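Long-range contact in glycosyl hydrolase (Rhizobium leguminosarum bv. trifolii, PDB 5NDX), which probably hydrolyses O-glycosidic bonds as a family 39 glycoside hydrolase, a bacterial orthologue of human alpha-L-iduronidase: residues N451-S463 / V472-L486. The protein carries 2 engineered substitutions. Residues are numbered along the deposited sequence; the frame is centred on the assembly and turned at random.
Sequences NPMEVWEAQRDES and VGAPPAPTEAQFAEL. With SO4 (sulfate ion), chain D.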
loop_
_atom_site.group_PDB
_atom_site.type_symbol
_atom_site.label_atom_id
_atom_site.label_comp_id
_atom_site.label_asym_id
_atom_site.label_seq_id
_atom_site.Cartn_x
_atom_site.Cartn_y
_atom_site.Cartn_z
ATOM N N ASN A 451 2.557 -15.504 8.869
ATOM C CA ASN A 451 1.607 -15.541 9.986
ATOM C C ASN A 451 2.281 -15.125 11.310
ATOM O O ASN A 451 2.198 -15.860 12.315
ATOM C CB ASN A 451 1.079 -17.001 10.089
ATOM C CG ASN A 451 2.182 -18.015 10.423
ATOM O OD1 ASN A 451 3.368 -17.771 10.219
ATOM N ND2 ASN A 451 1.788 -19.119 11.008
ATOM N N PRO A 452 2.903 -13.933 11.348
ATOM C CA PRO A 452 3.654 -13.559 12.536
ATOM C C PRO A 452 2.807 -13.366 13.801
ATOM O O PRO A 452 3.310 -13.602 14.914
ATOM C CB PRO A 452 4.360 -12.260 12.124
ATOM C CG PRO A 452 3.474 -11.673 11.108
ATOM C CD PRO A 452 2.945 -12.852 10.339
ATOM N N MET A 453 1.545 -13.002 13.646
ATOM C CA MET A 453 0.716 -12.880 14.825
ATOM C C MET A 453 0.454 -14.232 15.486
ATOM O O MET A 453 0.473 -14.296 16.720
ATOM C CB MET A 453 -0.618 -12.164 14.520
ATOM C CG MET A 453 -1.348 -11.682 15.779
ATOM S SD MET A 453 -2.814 -10.701 15.427
ATOM C CE MET A 453 -3.412 -10.386 17.108
ATOM N N GLU A 454 0.175 -15.287 14.687
ATOM C CA GLU A 454 -0.010 -16.632 15.221
ATOM C C GLU A 454 1.277 -17.089 15.909
ATOM O O GLU A 454 1.257 -17.700 17.000
ATOM C CB GLU A 454 -0.422 -17.683 14.165
ATOM C CG GLU A 454 -1.872 -17.573 13.677
ATOM C CD GLU A 454 -2.102 -16.442 12.623
ATOM O OE1 GLU A 454 -1.183 -15.649 12.292
ATOM O OE2 GLU A 454 -3.258 -16.321 12.151
ATOM N N VAL A 455 2.401 -16.778 15.290
ATOM C CA VAL A 455 3.673 -17.186 15.844
ATOM C C VAL A 455 3.877 -16.507 17.210
ATOM O O VAL A 455 4.295 -17.135 18.155
ATOM C CB VAL A 455 4.813 -16.874 14.865
ATOM C CG1 VAL A 455 6.150 -17.099 15.542
ATOM C CG2 VAL A 455 4.700 -17.772 13.641
ATOM N N TRP A 456 3.648 -15.199 17.257
ATOM C CA TRP A 456 3.756 -14.425 18.468
ATOM C C TRP A 456 2.839 -14.920 19.590
ATOM O O TRP A 456 3.284 -15.023 20.744
ATOM C CB TRP A 456 3.404 -12.976 18.154
ATOM C CG TRP A 456 3.401 -12.025 19.334
ATOM C CD1 TRP A 456 4.470 -11.665 20.116
ATOM C CD2 TRP A 456 2.278 -11.293 19.829
ATOM N NE1 TRP A 456 4.082 -10.743 21.040
ATOM C CE2 TRP A 456 2.742 -10.488 20.884
ATOM C CE3 TRP A 456 0.926 -11.237 19.476
ATOM C CZ2 TRP A 456 1.886 -9.637 21.616
ATOM C CZ3 TRP A 456 0.072 -10.388 20.194
ATOM C CH2 TRP A 456 0.567 -9.582 21.242
ATOM N N GLU A 457 1.583 -15.235 19.256
ATOM C CA GLU A 457 0.643 -15.715 20.254
ATOM C C GLU A 457 1.134 -17.036 20.849
ATOM O O GLU A 457 0.864 -17.322 21.986
ATOM C CB GLU A 457 -0.774 -15.920 19.677
ATOM C CG GLU A 457 -1.507 -14.624 19.449
ATOM C CD GLU A 457 -2.934 -14.792 18.898
ATOM O OE1 GLU A 457 -3.640 -15.793 19.189
ATOM O OE2 GLU A 457 -3.332 -13.874 18.164
ATOM N N ALA A 458 1.836 -17.842 20.063
ATOM C CA ALA A 458 2.349 -19.137 20.566
ATOM C C ALA A 458 3.709 -18.969 21.268
ATOM O O ALA A 458 4.208 -19.935 21.812
ATOM C CB ALA A 458 2.449 -20.184 19.442
ATOM N N GLN A 459 4.318 -17.788 21.258
ATOM C CA GLN A 459 5.602 -17.620 21.929
ATOM C C GLN A 459 5.377 -17.505 23.451
ATOM O O GLN A 459 4.529 -16.716 23.882
ATOM C CB GLN A 459 6.323 -16.373 21.429
ATOM C CG GLN A 459 6.982 -16.549 20.079
ATOM C CD GLN A 459 7.551 -15.266 19.517
ATOM O OE1 GLN A 459 7.187 -14.166 19.905
ATOM N NE2 GLN A 459 8.427 -15.414 18.570
ATOM N N ARG A 460 6.136 -18.251 24.251
ATOM C CA ARG A 460 6.007 -18.148 25.724
ATOM C C ARG A 460 6.612 -16.842 26.198
ATOM O O ARG A 460 7.714 -16.471 25.776
ATOM C CB ARG A 460 6.638 -19.330 26.455
ATOM C CG ARG A 460 6.379 -19.401 27.994
ATOM C CD ARG A 460 6.966 -20.693 28.593
ATOM N NE ARG A 460 8.408 -20.810 28.264
ATOM C CZ ARG A 460 8.978 -21.553 27.283
ATOM N NH1 ARG A 460 8.270 -22.339 26.461
ATOM N NH2 ARG A 460 10.311 -21.519 27.122
ATOM N N ASP A 461 5.858 -16.106 27.013
ATOM C CA ASP A 461 6.335 -14.854 27.563
ATOM C C ASP A 461 7.287 -15.238 28.669
ATOM O O ASP A 461 6.885 -15.846 29.682
ATOM C CB ASP A 461 5.173 -14.029 28.090
ATOM C CG ASP A 461 5.590 -12.703 28.622
ATOM O OD1 ASP A 461 6.803 -12.480 28.834
ATOM O OD2 ASP A 461 4.663 -11.893 28.875
ATOM N N GLU A 462 8.553 -14.928 28.467
ATOM C CA GLU A 462 9.590 -15.370 29.412
ATOM C C GLU A 462 9.616 -14.547 30.696
ATOM O O GLU A 462 10.162 -15.012 31.678
ATOM C CB GLU A 462 10.973 -15.415 28.754
ATOM C CG GLU A 462 11.109 -16.663 27.864
ATOM C CD GLU A 462 12.403 -16.671 27.057
ATOM O OE1 GLU A 462 13.371 -15.978 27.449
ATOM O OE2 GLU A 462 12.445 -17.359 26.031
ATOM N N SER A 463 9.000 -13.363 30.687
ATOM C CA SER A 463 8.839 -12.592 31.897
ATOM C C SER A 463 7.885 -13.260 32.915
ATOM O O SER A 463 7.753 -12.758 34.016
ATOM C CB SER A 463 8.393 -11.159 31.586
ATOM O OG SER A 463 7.074 -11.085 31.084
ATOM N N VAL A 472 2.074 -17.983 29.815
ATOM C CA VAL A 472 1.230 -17.272 28.846
ATOM C C VAL A 472 2.061 -16.954 27.608
ATOM O O VAL A 472 3.304 -17.060 27.627
ATOM C CB VAL A 472 0.644 -15.951 29.408
ATOM C CG1 VAL A 472 -0.122 -16.192 30.711
ATOM C CG2 VAL A 472 1.693 -14.863 29.616
ATOM N N GLY A 473 1.362 -16.539 26.560
ATOM C CA GLY A 473 1.936 -16.274 25.267
ATOM C C GLY A 473 1.958 -14.804 24.968
ATOM O O GLY A 473 1.801 -14.017 25.855
ATOM N N ALA A 474 2.221 -14.440 23.718
ATOM C CA ALA A 474 2.092 -13.081 23.276
ATOM C C ALA A 474 2.955 -12.075 24.083
ATOM O O ALA A 474 2.446 -11.073 24.594
ATOM C CB ALA A 474 0.608 -12.690 23.299
ATOM N N PRO A 475 4.263 -12.333 24.190
ATOM C CA PRO A 475 5.101 -11.456 25.003
ATOM C C PRO A 475 5.070 -10.015 24.512
ATOM O O PRO A 475 5.255 -9.771 23.309
ATOM C CB PRO A 475 6.508 -12.042 24.846
ATOM C CG PRO A 475 6.441 -12.879 23.633
ATOM C CD PRO A 475 5.045 -13.407 23.574
ATOM N N PRO A 476 4.782 -9.071 25.418
ATOM C CA PRO A 476 4.846 -7.691 24.980
ATOM C C PRO A 476 6.245 -7.187 24.753
ATOM O O PRO A 476 6.400 -6.290 23.979
ATOM C CB PRO A 476 4.098 -6.903 26.073
ATOM C CG PRO A 476 3.826 -7.849 27.174
ATOM C CD PRO A 476 3.938 -9.246 26.638
ATOM N N ALA A 477 7.268 -7.807 25.353
ATOM C CA ALA A 477 8.652 -7.509 25.029
ATOM C C ALA A 477 9.394 -8.781 24.629
ATOM O O ALA A 477 10.123 -9.366 25.426
ATOM C CB ALA A 477 9.322 -6.830 26.235
ATOM N N PRO A 478 9.253 -9.200 23.356
ATOM C CA PRO A 478 9.871 -10.463 22.975
ATOM C C PRO A 478 11.378 -10.413 23.154
ATOM O O PRO A 478 11.968 -9.312 23.077
ATOM C CB PRO A 478 9.533 -10.563 21.490
ATOM C CG PRO A 478 8.229 -9.813 21.361
ATOM C CD PRO A 478 8.384 -8.671 22.296
ATOM N N THR A 479 11.991 -11.588 23.323
ATOM C CA THR A 479 13.447 -11.680 23.357
ATOM C C THR A 479 13.982 -11.487 21.946
ATOM O O THR A 479 13.227 -11.525 20.957
ATOM C CB THR A 479 13.933 -13.036 23.863
ATOM O OG1 THR A 479 13.479 -14.070 22.967
ATOM C CG2 THR A 479 13.403 -13.347 25.336
ATOM N N GLU A 480 15.292 -11.291 21.837
ATOM C CA GLU A 480 15.915 -11.221 20.533
ATOM C C GLU A 480 15.580 -12.457 19.705
ATOM O O GLU A 480 15.183 -12.319 18.549
ATOM C CB GLU A 480 17.433 -11.033 20.633
ATOM C CG GLU A 480 18.087 -10.991 19.264
ATOM C CD GLU A 480 19.607 -10.687 19.279
ATOM O OE1 GLU A 480 20.187 -10.495 20.366
ATOM O OE2 GLU A 480 20.204 -10.627 18.175
ATOM N N ALA A 481 15.753 -13.642 20.263
ATOM C CA ALA A 481 15.424 -14.874 19.531
ATOM C C ALA A 481 13.948 -14.907 19.078
ATOM O O ALA A 481 13.648 -15.385 18.000
ATOM C CB ALA A 481 15.737 -16.122 20.355
ATOM N N GLN A 482 13.049 -14.397 19.903
ATOM C CA GLN A 482 11.605 -14.328 19.557
ATOM C C GLN A 482 11.323 -13.384 18.398
ATOM O O GLN A 482 10.601 -13.727 17.461
ATOM C CB GLN A 482 10.780 -13.970 20.787
ATOM C CG GLN A 482 10.655 -15.164 21.705
ATOM C CD GLN A 482 10.048 -14.847 23.065
ATOM O OE1 GLN A 482 10.067 -13.706 23.531
ATOM N NE2 GLN A 482 9.423 -15.859 23.668
ATOM N N PHE A 483 11.982 -12.240 18.423
ATOM C CA PHE A 483 11.946 -11.333 17.308
ATOM C C PHE A 483 12.506 -11.928 15.999
ATOM O O PHE A 483 11.937 -11.666 14.928
ATOM C CB PHE A 483 12.654 -10.028 17.621
ATOM C CG PHE A 483 11.793 -9.007 18.330
ATOM C CD1 PHE A 483 10.598 -8.587 17.786
ATOM C CD2 PHE A 483 12.223 -8.411 19.512
ATOM C CE1 PHE A 483 9.814 -7.627 18.411
ATOM C CE2 PHE A 483 11.463 -7.443 20.139
ATOM C CZ PHE A 483 10.236 -7.072 19.608
ATOM N N ALA A 484 13.559 -12.735 16.083
ATOM C CA ALA A 484 14.137 -13.381 14.906
ATOM C C ALA A 484 13.100 -14.382 14.356
ATOM O O ALA A 484 12.926 -14.501 13.151
ATOM C CB ALA A 484 15.483 -14.094 15.212
ATOM N N GLU A 485 12.396 -15.066 15.242
ATOM C CA GLU A 485 11.324 -15.966 14.836
ATOM C C GLU A 485 10.171 -15.195 14.164
ATOM O O GLU A 485 9.671 -15.621 13.146
ATOM C CB GLU A 485 10.894 -16.820 16.045
ATOM C CG GLU A 485 9.785 -17.816 15.810
ATOM C CD GLU A 485 9.250 -18.506 17.130
ATOM O OE1 GLU A 485 9.699 -18.207 18.293
ATOM O OE2 GLU A 485 8.357 -19.369 16.980
ATOM N N LEU A 486 9.792 -14.035 14.687
ATOM C CA LEU A 486 8.737 -13.227 14.081
ATOM C C LEU A 486 9.138 -12.672 12.744
ATOM O O LEU A 486 8.326 -12.654 11.802
ATOM C CB LEU A 486 8.292 -12.063 14.998
ATOM C CG LEU A 486 7.663 -12.435 16.347
ATOM C CD1 LEU A 486 7.221 -11.182 17.047
ATOM C CD2 LEU A 486 6.487 -13.395 16.283
HETATM S S SO4 D . 17.343 -11.114 24.951
HETATM O O1 SO4 D . 16.847 -11.945 26.083
HETATM O O2 SO4 D . 17.581 -11.990 23.789
HETATM O O3 SO4 D . 16.363 -10.051 24.588
HETATM O O4 SO4 D . 18.631 -10.474 25.328
HETATM O O HOH W 1 5.836 -19.414 18.190
HETATM O O HOH W 2 4.795 -17.178 30.714
HETATM O O HOH W 3 7.402 -10.011 27.565
HETATM O O HOH W 4 2.100 -11.884 27.901
HETATM O O HOH W 5 9.422 -13.581 26.238
HETATM O O HOH W 6 13.647 -16.534 23.802
#
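W456 packs its indole against A474 and P475 where two short helices joined by a long loop, helix 452-457 and the start of helix 480-489, run roughly antiparallel, well away from the ligand pockets of this TIM-barrel glycosidase. The indole lies against the turn at A474: A474 CB sits over the six-membered ring of W456, 3.6 Å from its centroid, while W456 NE1 donates in the ring plane to P475 O (2.7 Å), meeting that oxygen from above the carbonyl plane. CG of W456 stands anti to the backbone N (chi1 177°), which brings the ring out alongside the 473-475 turn; W320 stacks on the indole and F329 meets it edge-to-face.

Next to the indole, the side chains of Q459 and Q482 lie antiparallel alongside one another, their amides stacked with planes 20° apart. Q459 NE2 spends its hydrogens on Q482 O (3.0 Å) and E485 OE1 (3.1 Å), the latter approached from above the carboxylate plane; buried Q459 OE1 has no polar partner in the model. Q482 answers through NE2 to R460 O (2.8 Å), and its OE1 takes T479 N while T479 OG1 takes Q482 N, a capping box that fixes the amide's rotation. L486 pushes CD2 against W456 CB and V455 CG1. At the far end D461 closes an Asx turn, and D461 N points almost straight (177°) at V472 O, 2.8 Å away.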